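Local coordinates for protein dual oxidase maturation factor 1 (Mus musculus, PDB 6WXU) that probably supports the maturation of the dual oxidase DUOX1 and its transport from the endoplasmic reticulum to the plasma membrane, at residues Ala25-Ile30 against Val66-Asn71; Val95-Gly100 against Glu122-Asn127; Phe216-Leu221 against Leu260-Gly265. One frame throughout, in Å; residues are numbered along the deposited sequence.

Overall arrangement
From the N terminus, contact 1 comes first: it closes the hairpin of the predicted transmembrane helices 22-41 and 50-72, with 35 residues between its segments. The chain then enters the extracellular part, where contact 2 sets segment 122-127, in the loop before strand 128-130, against strand 94-103 of the antiparallel sheet. Contact 3 closes last, joining helix 203-224 to helix 249-273, both also predicted to span the membrane. The three follow one another in series, so none nests in or crosses another. Contacts 1 and 3 nevertheless touch: I67 packs on Q217, so the two helix pairs adjoin. Contact 2 stands apart, its centre about 28 Å from that of contact 1 and about 38 Å from that of contact 3.

Contact 1: Ala25-Ile30 against Val66-Asn71; sequences AVIITI and VILAVN. With PLC (diundecyl phosphatidyl choline), chain O.
L68 is the first residue of 66-71 to meet 25-30: CD1 of I27 reaches L68 O at 3.9 Å and, more distantly, L68 CG at 4.5 Å. With CG anti to the backbone N (chi1 -154°), the branch tip of L68 goes on to the bound phosphatidylcholine, placing CD2 4.0 Å from lipid carbon C8B. One turn of the opposing helix contributes to the same acyl chain, since I30 CD1 comes within 3.7 Å of C7B and V26 CG1 touches C3B; the tail thus bridges both helices. The second tail runs past T29, whose OG1 is 3.5 Å from C7'. A69 follows, and its small side chain is consistent with the close approach, 7.0 Å between I27 CA and A69 CA. The extended tip of I27 lies over the backbone here, CD1 3.9 Å from A69 CA, with A69 CB at 4.1 Å. These two antiparallel segments therefore meet chiefly through the end of one isoleucine side chain, with lipid filling in beside it. Behind the contact, V66 and V70 pack on helix 249-273, I67 on helix 203-224, and L68, V70 and N71 on helix 170-199, so helix 50-72 is central and helix 22-41 lies outside it.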
loop_
_atom_site.group_PDB
_atom_site.type_symbol
_atom_site.label_atom_id
_atom_site.label_comp_id
_atom_site.label_asym_id
_atom_site.label_seq_id
_atom_site.Cartn_x
_atom_site.Cartn_y
_atom_site.Cartn_z
ATOM N N ALA B 25 16.775 -25.131 6.723
ATOM C CA ALA B 25 16.673 -25.959 7.915
ATOM C C ALA B 25 15.551 -26.974 7.787
ATOM O O ALA B 25 15.671 -28.095 8.293
ATOM C CB ALA B 25 16.457 -25.083 9.145
ATOM N N VAL B 26 14.463 -26.609 7.108
ATOM C CA VAL B 26 13.375 -27.557 6.885
ATOM C C VAL B 26 13.871 -28.759 6.094
ATOM O O VAL B 26 13.608 -29.913 6.450
ATOM C CB VAL B 26 12.199 -26.863 6.178
ATOM C CG1 VAL B 26 11.181 -27.883 5.735
ATOM C CG2 VAL B 26 11.560 -25.858 7.103
ATOM N N ILE B 27 14.611 -28.507 5.014
ATOM C CA ILE B 27 15.113 -29.590 4.175
ATOM C C ILE B 27 16.089 -30.463 4.950
ATOM O O ILE B 27 16.028 -31.699 4.889
ATOM C CB ILE B 27 15.757 -29.012 2.904
ATOM C CG1 ILE B 27 14.699 -28.307 2.058
ATOM C CG2 ILE B 27 16.444 -30.097 2.118
ATOM C CD1 ILE B 27 15.262 -27.557 0.894
ATOM N N ILE B 28 17.001 -29.837 5.695
ATOM C CA ILE B 28 17.988 -30.606 6.445
ATOM C C ILE B 28 17.307 -31.489 7.483
ATOM O O ILE B 28 17.659 -32.663 7.644
ATOM C CB ILE B 28 19.019 -29.668 7.092
ATOM C CG1 ILE B 28 19.795 -28.914 6.017
ATOM C CG2 ILE B 28 19.973 -30.453 7.965
ATOM C CD1 ILE B 28 20.827 -27.976 6.576
ATOM N N THR B 29 16.314 -30.949 8.195
ATOM C CA THR B 29 15.640 -31.742 9.218
ATOM C C THR B 29 14.830 -32.874 8.601
ATOM O O THR B 29 14.798 -33.983 9.144
ATOM C CB THR B 29 14.739 -30.859 10.075
ATOM O OG1 THR B 29 13.845 -30.126 9.232
ATOM C CG2 THR B 29 15.568 -29.894 10.897
ATOM N N ILE B 30 14.172 -32.618 7.468
ATOM C CA ILE B 30 13.377 -33.661 6.822
ATOM C C ILE B 30 14.261 -34.834 6.423
ATOM O O ILE B 30 13.950 -35.998 6.708
ATOM C CB ILE B 30 12.629 -33.090 5.607
ATOM C CG1 ILE B 30 11.425 -32.268 6.057
ATOM C CG2 ILE B 30 12.197 -34.206 4.686
ATOM C CD1 ILE B 30 10.625 -31.712 4.910
ATOM N N VAL B 66 19.921 -32.337 -2.437
ATOM C CA VAL B 66 20.709 -31.294 -3.082
ATOM C C VAL B 66 19.917 -30.634 -4.200
ATOM O O VAL B 66 19.925 -29.407 -4.337
ATOM C CB VAL B 66 22.035 -31.874 -3.596
ATOM C CG1 VAL B 66 22.617 -30.968 -4.642
ATOM C CG2 VAL B 66 23.000 -32.033 -2.452
ATOM N N ILE B 67 19.219 -31.428 -5.016
ATOM C CA ILE B 67 18.427 -30.848 -6.100
ATOM C C ILE B 67 17.402 -29.863 -5.561
ATOM O O ILE B 67 17.068 -28.875 -6.223
ATOM C CB ILE B 67 17.744 -31.955 -6.920
ATOM C CG1 ILE B 67 18.779 -32.875 -7.551
ATOM C CG2 ILE B 67 16.875 -31.359 -7.998
ATOM C CD1 ILE B 67 18.171 -34.077 -8.211
ATOM N N LEU B 68 16.898 -30.101 -4.357
ATOM C CA LEU B 68 15.854 -29.261 -3.791
ATOM C C LEU B 68 16.408 -28.080 -3.012
ATOM O O LEU B 68 15.773 -27.023 -2.972
ATOM C CB LEU B 68 14.952 -30.097 -2.884
ATOM C CG LEU B 68 13.519 -29.630 -2.675
ATOM C CD1 LEU B 68 12.790 -29.559 -3.995
ATOM C CD2 LEU B 68 12.820 -30.579 -1.736
ATOM N N ALA B 69 17.578 -28.233 -2.391
ATOM C CA ALA B 69 18.160 -27.144 -1.616
ATOM C C ALA B 69 18.874 -26.137 -2.498
ATOM O O ALA B 69 18.921 -24.950 -2.164
ATOM C CB ALA B 69 19.131 -27.699 -0.577
ATOM N N VAL B 70 19.441 -26.590 -3.614
ATOM C CA VAL B 70 20.106 -25.684 -4.538
ATOM C C VAL B 70 19.099 -24.776 -5.225
ATOM O O VAL B 70 19.416 -23.636 -5.577
ATOM C CB VAL B 70 20.931 -26.507 -5.542
ATOM C CG1 VAL B 70 20.723 -26.015 -6.945
ATOM C CG2 VAL B 70 22.392 -26.459 -5.172
ATOM N N ASN B 71 17.866 -25.246 -5.405
ATOM C CA ASN B 71 16.850 -24.433 -6.061
ATOM C C ASN B 71 16.511 -23.203 -5.230
ATOM O O ASN B 71 16.469 -22.083 -5.749
ATOM C CB ASN B 71 15.604 -25.280 -6.315
ATOM C CG ASN B 71 14.640 -24.627 -7.270
ATOM O OD1 ASN B 71 14.335 -23.445 -7.155
ATOM N ND2 ASN B 71 14.150 -25.398 -8.224
HETATM C C1 PLC O . 8.382 -19.889 8.165
HETATM C C2 PLC O . 8.398 -21.325 7.691
HETATM C C3 PLC O . 8.697 -21.375 6.226
HETATM C C4 PLC O . 10.039 -16.736 4.897
HETATM C C5 PLC O . 10.749 -17.839 4.099
HETATM C C6 PLC O . 12.974 -17.582 5.080
HETATM C C7 PLC O . 12.780 -18.495 2.968
HETATM C C8 PLC O . 12.286 -16.181 3.229
HETATM C "C'" PLC O . 9.055 -23.149 9.177
HETATM C "C1'" PLC O . 10.006 -23.909 10.045
HETATM C "C2'" PLC O . 9.231 -24.900 10.890
HETATM C "C3'" PLC O . 9.798 -26.314 10.984
HETATM C "C4'" PLC O . 9.080 -27.343 10.112
HETATM C "C5'" PLC O . 9.419 -28.669 10.745
HETATM C "C6'" PLC O . 9.629 -29.820 9.803
HETATM C "C7'" PLC O . 10.669 -30.718 10.454
HETATM C "C8'" PLC O . 10.446 -32.220 10.304
HETATM C "C9'" PLC O . 9.811 -32.876 11.524
HETATM C "CA'" PLC O . 10.768 -33.513 12.498
HETATM C "CB'" PLC O . 10.015 -34.354 13.483
HETATM C CB PLC O . 9.145 -23.156 4.598
HETATM C C1B PLC O . 9.018 -24.599 4.223
HETATM C C2B PLC O . 9.181 -24.803 2.734
HETATM C C3B PLC O . 9.707 -26.202 2.484
HETATM C C4B PLC O . 9.819 -26.445 1.001
HETATM C C5B PLC O . 9.479 -27.885 0.696
HETATM C C6B PLC O . 10.536 -28.767 1.308
HETATM C C7B PLC O . 9.971 -30.120 1.678
HETATM C C8B PLC O . 9.520 -30.877 0.449
HETATM C C9B PLC O . 9.705 -32.376 0.660
HETATM C CAA PLC O . 9.386 -33.137 -0.605
HETATM C CBA PLC O . 8.399 -32.360 -1.444
HETATM O "O'" PLC O . 7.931 -23.494 9.094
HETATM O OB PLC O . 9.541 -22.322 3.834
HETATM O O2 PLC O . 9.436 -22.029 8.369
HETATM O O3 PLC O . 8.785 -22.734 5.915
HETATM O O1P PLC O . 10.491 -17.742 7.491
HETATM O O2P PLC O . 8.289 -16.568 8.007
HETATM O O3P PLC O . 8.297 -18.940 7.115
HETATM O O4P PLC O . 8.935 -17.186 5.690
HETATM N N PLC O . 12.171 -17.504 3.856
HETATM P P PLC O . 9.055 -17.548 7.230
#

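Contact 2: Val95-Gly100 against Glu122-Asn127; sequences VSVDVG and ETINYN. With MAN (alpha-D-mannopyranose), chain E; MAN (alpha-D-mannopyranose), chain C; MAN (alpha-D-mannopyranose), chain D; NAG (2-acetamido-2-deoxy-beta-D-glucopyranose), chain F.
V97 and I124 mark the nearest approach of the two backbones, their CA atoms 8.2 Å apart, too far for direct pairing. The link is indirect: S96 and D98 bond through their backbones to T115 and T113, and I124 bonds to G114, while V95 and V97 pair on the other side with T85 and A83 of strand 77-86. Segment 122-127, in the loop before strand 128-130, therefore reaches strand 94-103 by side chains alone. V95 and V97 project from the same face of the strand, and I124 spans both: CG1 anti to the carbonyl carbon and CG2 anti to the backbone N (chi1 -40°) send its two branches to different valines. Its CD1 lies 4.0 Å from V95 CG1, the side chains crossing obliquely, and its CG2 lies 4.3 Å from V97 CG1. This same CG2 also sits at the edge of the Y126 ring, in its plane. The Y126 hydroxyl bonds to that of Y87, and its OH lies 3.5 Å from C1 of a mannose. Other glycan atoms line the segment: T123 N donates to a mannose O3 at 3.2 Å (150° at the hydrogen), and N127 N to O6 of another at 2.9 Å. N127 O accepts a bond from O6 of an N-acetylglucosamine, 2.8 Å away. The segment is thus two-sided, its apolar branches set against the extracellular sheet and several backbone polar groups bonded to carbohydrate.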
loop_
_atom_site.group_PDB
_atom_site.type_symbol
_atom_site.label_atom_id
_atom_site.label_comp_id
_atom_site.label_asym_id
_atom_site.label_seq_id
_atom_site.Cartn_x
_atom_site.Cartn_y
_atom_site.Cartn_z
ATOM N N VAL B 95 30.539 4.421 8.432
ATOM C CA VAL B 95 30.705 3.158 9.133
ATOM C C VAL B 95 31.649 2.269 8.337
ATOM O O VAL B 95 31.852 2.450 7.137
ATOM C CB VAL B 95 29.363 2.441 9.366
ATOM C CG1 VAL B 95 28.478 3.270 10.253
ATOM C CG2 VAL B 95 28.681 2.170 8.055
ATOM N N SER B 96 32.228 1.293 9.028
ATOM C CA SER B 96 33.116 0.303 8.427
ATOM C C SER B 96 32.390 -1.033 8.422
ATOM O O SER B 96 32.165 -1.623 9.481
ATOM C CB SER B 96 34.428 0.215 9.198
ATOM O OG SER B 96 35.280 -0.755 8.626
ATOM N N VAL B 97 32.028 -1.515 7.235
ATOM C CA VAL B 97 31.115 -2.633 7.086
ATOM C C VAL B 97 31.748 -3.703 6.202
ATOM O O VAL B 97 32.844 -3.539 5.674
ATOM C CB VAL B 97 29.756 -2.195 6.510
ATOM C CG1 VAL B 97 28.976 -1.438 7.545
ATOM C CG2 VAL B 97 29.968 -1.340 5.289
ATOM N N ASP B 98 31.029 -4.814 6.062
ATOM C CA ASP B 98 31.355 -5.922 5.168
ATOM C C ASP B 98 30.157 -6.120 4.248
ATOM O O ASP B 98 29.221 -6.842 4.591
ATOM C CB ASP B 98 31.654 -7.200 5.937
ATOM C CG ASP B 98 32.936 -7.123 6.721
ATOM O OD1 ASP B 98 33.547 -6.042 6.755
ATOM O OD2 ASP B 98 33.338 -8.150 7.305
ATOM N N VAL B 99 30.189 -5.489 3.084
ATOM C CA VAL B 99 29.082 -5.580 2.140
ATOM C C VAL B 99 29.211 -6.863 1.331
ATOM O O VAL B 99 30.315 -7.313 1.015
ATOM C CB VAL B 99 29.053 -4.340 1.227
ATOM C CG1 VAL B 99 27.673 -4.141 0.653
ATOM C CG2 VAL B 99 29.488 -3.115 1.991
ATOM N N GLY B 100 28.079 -7.456 0.987
ATOM C CA GLY B 100 28.083 -8.696 0.231
ATOM C C GLY B 100 26.860 -8.819 -0.643
ATOM O O GLY B 100 25.813 -8.231 -0.365
ATOM N N GLU B 122 24.217 1.596 17.261
ATOM C CA GLU B 122 23.265 0.809 16.497
ATOM C C GLU B 122 23.810 -0.604 16.332
ATOM O O GLU B 122 24.910 -0.925 16.785
ATOM C CB GLU B 122 22.983 1.455 15.136
ATOM N N THR B 123 23.025 -1.460 15.686
ATOM C CA THR B 123 23.417 -2.837 15.410
ATOM C C THR B 123 23.296 -3.065 13.912
ATOM O O THR B 123 22.185 -3.150 13.381
ATOM C CB THR B 123 22.557 -3.828 16.189
ATOM O OG1 THR B 123 22.758 -3.630 17.591
ATOM C CG2 THR B 123 22.938 -5.246 15.843
ATOM N N ILE B 124 24.433 -3.161 13.236
ATOM C CA ILE B 124 24.477 -3.233 11.780
ATOM C C ILE B 124 24.682 -4.698 11.417
ATOM O O ILE B 124 25.803 -5.189 11.342
ATOM C CB ILE B 124 25.570 -2.338 11.209
ATOM C CG1 ILE B 124 25.619 -1.025 11.984
ATOM C CG2 ILE B 124 25.306 -2.060 9.754
ATOM C CD1 ILE B 124 26.717 -0.111 11.556
ATOM N N ASN B 125 23.581 -5.412 11.208
ATOM C CA ASN B 125 23.626 -6.815 10.820
ATOM C C ASN B 125 22.517 -7.135 9.820
ATOM O O ASN B 125 21.781 -8.110 9.966
ATOM C CB ASN B 125 23.542 -7.706 12.054
ATOM C CG ASN B 125 24.119 -9.078 11.816
ATOM O OD1 ASN B 125 24.082 -9.595 10.706
ATOM N ND2 ASN B 125 24.658 -9.678 12.864
ATOM N N TYR B 126 22.369 -6.302 8.794
ATOM C CA TYR B 126 21.249 -6.437 7.874
ATOM C C TYR B 126 21.417 -7.638 6.948
ATOM O O TYR B 126 22.520 -8.132 6.714
ATOM C CB TYR B 126 21.085 -5.172 7.035
ATOM C CG TYR B 126 20.786 -3.944 7.845
ATOM C CD1 TYR B 126 21.800 -3.254 8.482
ATOM C CD2 TYR B 126 19.494 -3.469 7.971
ATOM C CE1 TYR B 126 21.539 -2.140 9.222
ATOM C CE2 TYR B 126 19.225 -2.351 8.711
ATOM C CZ TYR B 126 20.254 -1.691 9.335
ATOM O OH TYR B 126 20.009 -0.568 10.081
ATOM N N ASN B 127 20.283 -8.116 6.428
ATOM C CA ASN B 127 20.275 -9.143 5.386
ATOM C C ASN B 127 18.940 -9.019 4.652
ATOM O O ASN B 127 17.935 -9.565 5.108
ATOM C CB ASN B 127 20.458 -10.523 5.987
ATOM C CG ASN B 127 20.657 -11.595 4.943
ATOM O OD1 ASN B 127 19.981 -11.619 3.921
ATOM N ND2 ASN B 127 21.593 -12.493 5.197
HETATM C C1 MAN E . 17.215 -4.824 12.370
HETATM C C2 MAN E . 18.564 -4.122 12.148
HETATM C C3 MAN E . 19.662 -5.128 12.250
HETATM C C4 MAN E . 19.603 -5.802 13.596
HETATM C C5 MAN E . 18.301 -6.545 13.708
HETATM C C6 MAN E . 18.133 -7.182 15.058
HETATM O O2 MAN E . 18.832 -3.223 13.204
HETATM O O3 MAN E . 20.909 -4.511 12.105
HETATM O O4 MAN E . 20.655 -6.723 13.718
HETATM O O5 MAN E . 17.223 -5.614 13.551
HETATM O O6 MAN E . 17.071 -8.114 14.971
HETATM C C1 MAN C . 18.441 -1.882 12.864
HETATM C C2 MAN C . 19.415 -0.984 13.599
HETATM C C3 MAN C . 19.261 -1.214 15.083
HETATM C C4 MAN C . 17.819 -1.037 15.512
HETATM C C5 MAN C . 16.895 -1.902 14.665
HETATM C C6 MAN C . 15.450 -1.613 14.932
HETATM O O2 MAN C . 19.084 0.372 13.406
HETATM O O3 MAN C . 20.082 -0.342 15.832
HETATM O O4 MAN C . 17.696 -1.438 16.848
HETATM O O5 MAN C . 17.136 -1.628 13.282
HETATM O O6 MAN C . 14.675 -2.278 13.956
HETATM C C1 MAN D . 15.751 -7.709 11.090
HETATM C C2 MAN D . 15.680 -6.191 11.250
HETATM C C3 MAN D . 15.008 -5.618 10.038
HETATM C C4 MAN D . 15.791 -5.980 8.797
HETATM C C5 MAN D . 15.927 -7.492 8.688
HETATM C C6 MAN D . 16.887 -7.890 7.620
HETATM O O2 MAN D . 16.984 -5.647 11.212
HETATM O O3 MAN D . 14.904 -4.216 10.123
HETATM O O4 MAN D . 15.103 -5.506 7.660
HETATM O O5 MAN D . 16.456 -8.030 9.916
HETATM O O6 MAN D . 18.096 -8.246 8.262
HETATM C C1 NAG F . 17.524 -13.599 2.418
HETATM C C2 NAG F . 17.776 -14.751 3.389
HETATM C C3 NAG F . 16.482 -15.155 4.094
HETATM C C4 NAG F . 15.780 -13.952 4.707
HETATM C C5 NAG F . 15.613 -12.862 3.656
HETATM C C6 NAG F . 15.045 -11.580 4.214
HETATM C C7 NAG F . 19.553 -16.393 2.953
HETATM C C8 NAG F . 19.969 -17.568 2.127
HETATM N N2 NAG F . 18.343 -15.892 2.689
HETATM O O3 NAG F . 16.786 -16.097 5.114
HETATM O O4 NAG F . 14.491 -14.352 5.160
HETATM O O5 NAG F . 16.890 -12.533 3.097
HETATM O O6 NAG F . 15.687 -11.220 5.430
HETATM O O7 NAG F . 20.278 -15.918 3.819
#

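Contact 3: Phe216-Leu221 against Leu260-Gly265; sequences FQLLAL and LCILLG
I262 and L218 meet tip to tip, the CD1 methyl of each 3.7 Å from that of the other, and between them they account for more than half of the surface this contact buries. Both side chains are stretched to their full length. In L218, CG stands anti to the carbonyl carbon (chi1 -65°) and the chain continues outward; I262 adopts the same course, with CD1 carried to the far end by an extended chi2 of -174°. Two such reaches are needed, because the CA atoms of L218 and I262 are 9.8 Å apart. The third main contributor, C261, lies one residue back and faces Q217, whose extended side chain brings its end up to the sulfur SG. Here too the backbones keep their distance, with 9.3 Å between the CA atoms of Q217 and C261. Segments 216-221 and 260-265, on antiparallel helices, are thus spanned by two neighbouring pairs of side chains and not by close backbone packing. Other parts of the bundle complete the surroundings: I262 also rests on L211 and L215 and C261 on T213, all of helix 203-224, while I63 of helix 50-72 covers C261. Chemically the contact is mostly dispersion between methyl groups, on the partly exposed side, joined on its more buried side by the end of Q217 beside the sulfur of C261, a pairing whose details the model does not settle. Within these segments the methyl contact is nonpolar and rests on van der Waals attraction.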
loop_
_atom_site.group_PDB
_atom_site.type_symbol
_atom_site.label_atom_id
_atom_site.label_comp_id
_atom_site.label_asym_id
_atom_site.label_seq_id
_atom_site.Cartn_x
_atom_site.Cartn_y
_atom_site.Cartn_z
ATOM N N PHE B 216 19.575 -32.645 -16.677
ATOM C CA PHE B 216 18.799 -31.444 -16.401
ATOM C C PHE B 216 19.493 -30.525 -15.405
ATOM O O PHE B 216 19.328 -29.303 -15.480
ATOM C CB PHE B 216 17.401 -31.819 -15.926
ATOM C CG PHE B 216 16.493 -32.228 -17.042
ATOM C CD1 PHE B 216 15.885 -31.278 -17.834
ATOM C CD2 PHE B 216 16.269 -33.560 -17.317
ATOM C CE1 PHE B 216 15.061 -31.646 -18.865
ATOM C CE2 PHE B 216 15.446 -33.934 -18.348
ATOM C CZ PHE B 216 14.841 -32.977 -19.123
ATOM N N GLN B 217 20.295 -31.072 -14.494
ATOM C CA GLN B 217 21.119 -30.215 -13.649
ATOM C C GLN B 217 22.156 -29.471 -14.480
ATOM O O GLN B 217 22.366 -28.265 -14.297
ATOM C CB GLN B 217 21.798 -31.041 -12.561
ATOM C CG GLN B 217 20.836 -31.751 -11.641
ATOM C CD GLN B 217 21.546 -32.564 -10.590
ATOM O OE1 GLN B 217 22.702 -32.305 -10.266
ATOM N NE2 GLN B 217 20.861 -33.560 -10.054
ATOM N N LEU B 218 22.810 -30.173 -15.406
ATOM C CA LEU B 218 23.773 -29.495 -16.267
ATOM C C LEU B 218 23.099 -28.465 -17.163
ATOM O O LEU B 218 23.704 -27.440 -17.497
ATOM C CB LEU B 218 24.543 -30.513 -17.100
ATOM C CG LEU B 218 25.428 -31.467 -16.300
ATOM C CD1 LEU B 218 26.367 -32.209 -17.221
ATOM C CD2 LEU B 218 26.202 -30.717 -15.239
ATOM N N LEU B 219 21.849 -28.703 -17.555
ATOM C CA LEU B 219 21.130 -27.697 -18.330
ATOM C C LEU B 219 20.827 -26.463 -17.489
ATOM O O LEU B 219 20.862 -25.338 -17.998
ATOM C CB LEU B 219 19.845 -28.285 -18.898
ATOM C CG LEU B 219 19.756 -28.332 -20.419
ATOM C CD1 LEU B 219 20.869 -29.190 -20.986
ATOM C CD2 LEU B 219 18.403 -28.858 -20.838
ATOM N N ALA B 220 20.514 -26.651 -16.206
ATOM C CA ALA B 220 20.336 -25.500 -15.325
ATOM C C ALA B 220 21.618 -24.688 -15.218
ATOM O O ALA B 220 21.583 -23.452 -15.204
ATOM C CB ALA B 220 19.875 -25.955 -13.945
ATOM N N LEU B 221 22.764 -25.368 -15.135
ATOM C CA LEU B 221 24.036 -24.653 -15.137
ATOM C C LEU B 221 24.215 -23.854 -16.418
ATOM O O LEU B 221 24.662 -22.702 -16.383
ATOM C CB LEU B 221 25.199 -25.623 -14.967
ATOM C CG LEU B 221 25.376 -26.277 -13.607
ATOM C CD1 LEU B 221 26.801 -26.744 -13.485
ATOM C CD2 LEU B 221 25.032 -25.307 -12.511
ATOM N N LEU B 260 27.824 -36.665 -10.876
ATOM C CA LEU B 260 27.638 -37.909 -10.136
ATOM C C LEU B 260 26.478 -38.718 -10.702
ATOM O O LEU B 260 26.603 -39.928 -10.924
ATOM C CB LEU B 260 27.410 -37.612 -8.657
ATOM C CG LEU B 260 27.050 -38.827 -7.806
ATOM C CD1 LEU B 260 28.198 -39.807 -7.803
ATOM C CD2 LEU B 260 26.690 -38.412 -6.395
ATOM N N CYS B 261 25.333 -38.071 -10.928
ATOM C CA CYS B 261 24.185 -38.776 -11.489
ATOM C C CYS B 261 24.496 -39.320 -12.875
ATOM O O CYS B 261 24.086 -40.434 -13.219
ATOM C CB CYS B 261 22.969 -37.854 -11.543
ATOM S SG CYS B 261 22.368 -37.306 -9.942
ATOM N N ILE B 262 25.214 -38.549 -13.690
ATOM C CA ILE B 262 25.565 -39.026 -15.024
ATOM C C ILE B 262 26.474 -40.242 -14.933
ATOM O O ILE B 262 26.307 -41.220 -15.673
ATOM C CB ILE B 262 26.204 -37.892 -15.843
ATOM C CG1 ILE B 262 25.130 -36.898 -16.274
ATOM C CG2 ILE B 262 26.938 -38.444 -17.046
ATOM C CD1 ILE B 262 25.631 -35.839 -17.198
ATOM N N LEU B 263 27.436 -40.213 -14.011
ATOM C CA LEU B 263 28.331 -41.351 -13.851
ATOM C C LEU B 263 27.576 -42.592 -13.396
ATOM O O LEU B 263 27.826 -43.695 -13.894
ATOM C CB LEU B 263 29.441 -41.006 -12.863
ATOM C CG LEU B 263 30.390 -42.151 -12.525
ATOM C CD1 LEU B 263 31.043 -42.674 -13.787
ATOM C CD2 LEU B 263 31.433 -41.696 -11.524
ATOM N N LEU B 264 26.642 -42.435 -12.456
ATOM C CA LEU B 264 25.869 -43.584 -11.994
ATOM C C LEU B 264 25.011 -44.157 -13.112
ATOM O O LEU B 264 24.918 -45.380 -13.268
ATOM C CB LEU B 264 24.997 -43.196 -10.804
ATOM C CG LEU B 264 25.736 -42.867 -9.514
ATOM C CD1 LEU B 264 24.749 -42.683 -8.384
ATOM C CD2 LEU B 264 26.730 -43.961 -9.191
ATOM N N GLY B 265 24.368 -43.290 -13.895
ATOM C CA GLY B 265 23.579 -43.774 -15.015
ATOM C C GLY B 265 24.407 -44.549 -16.022
ATOM O O GLY B 265 23.991 -45.609 -16.498
#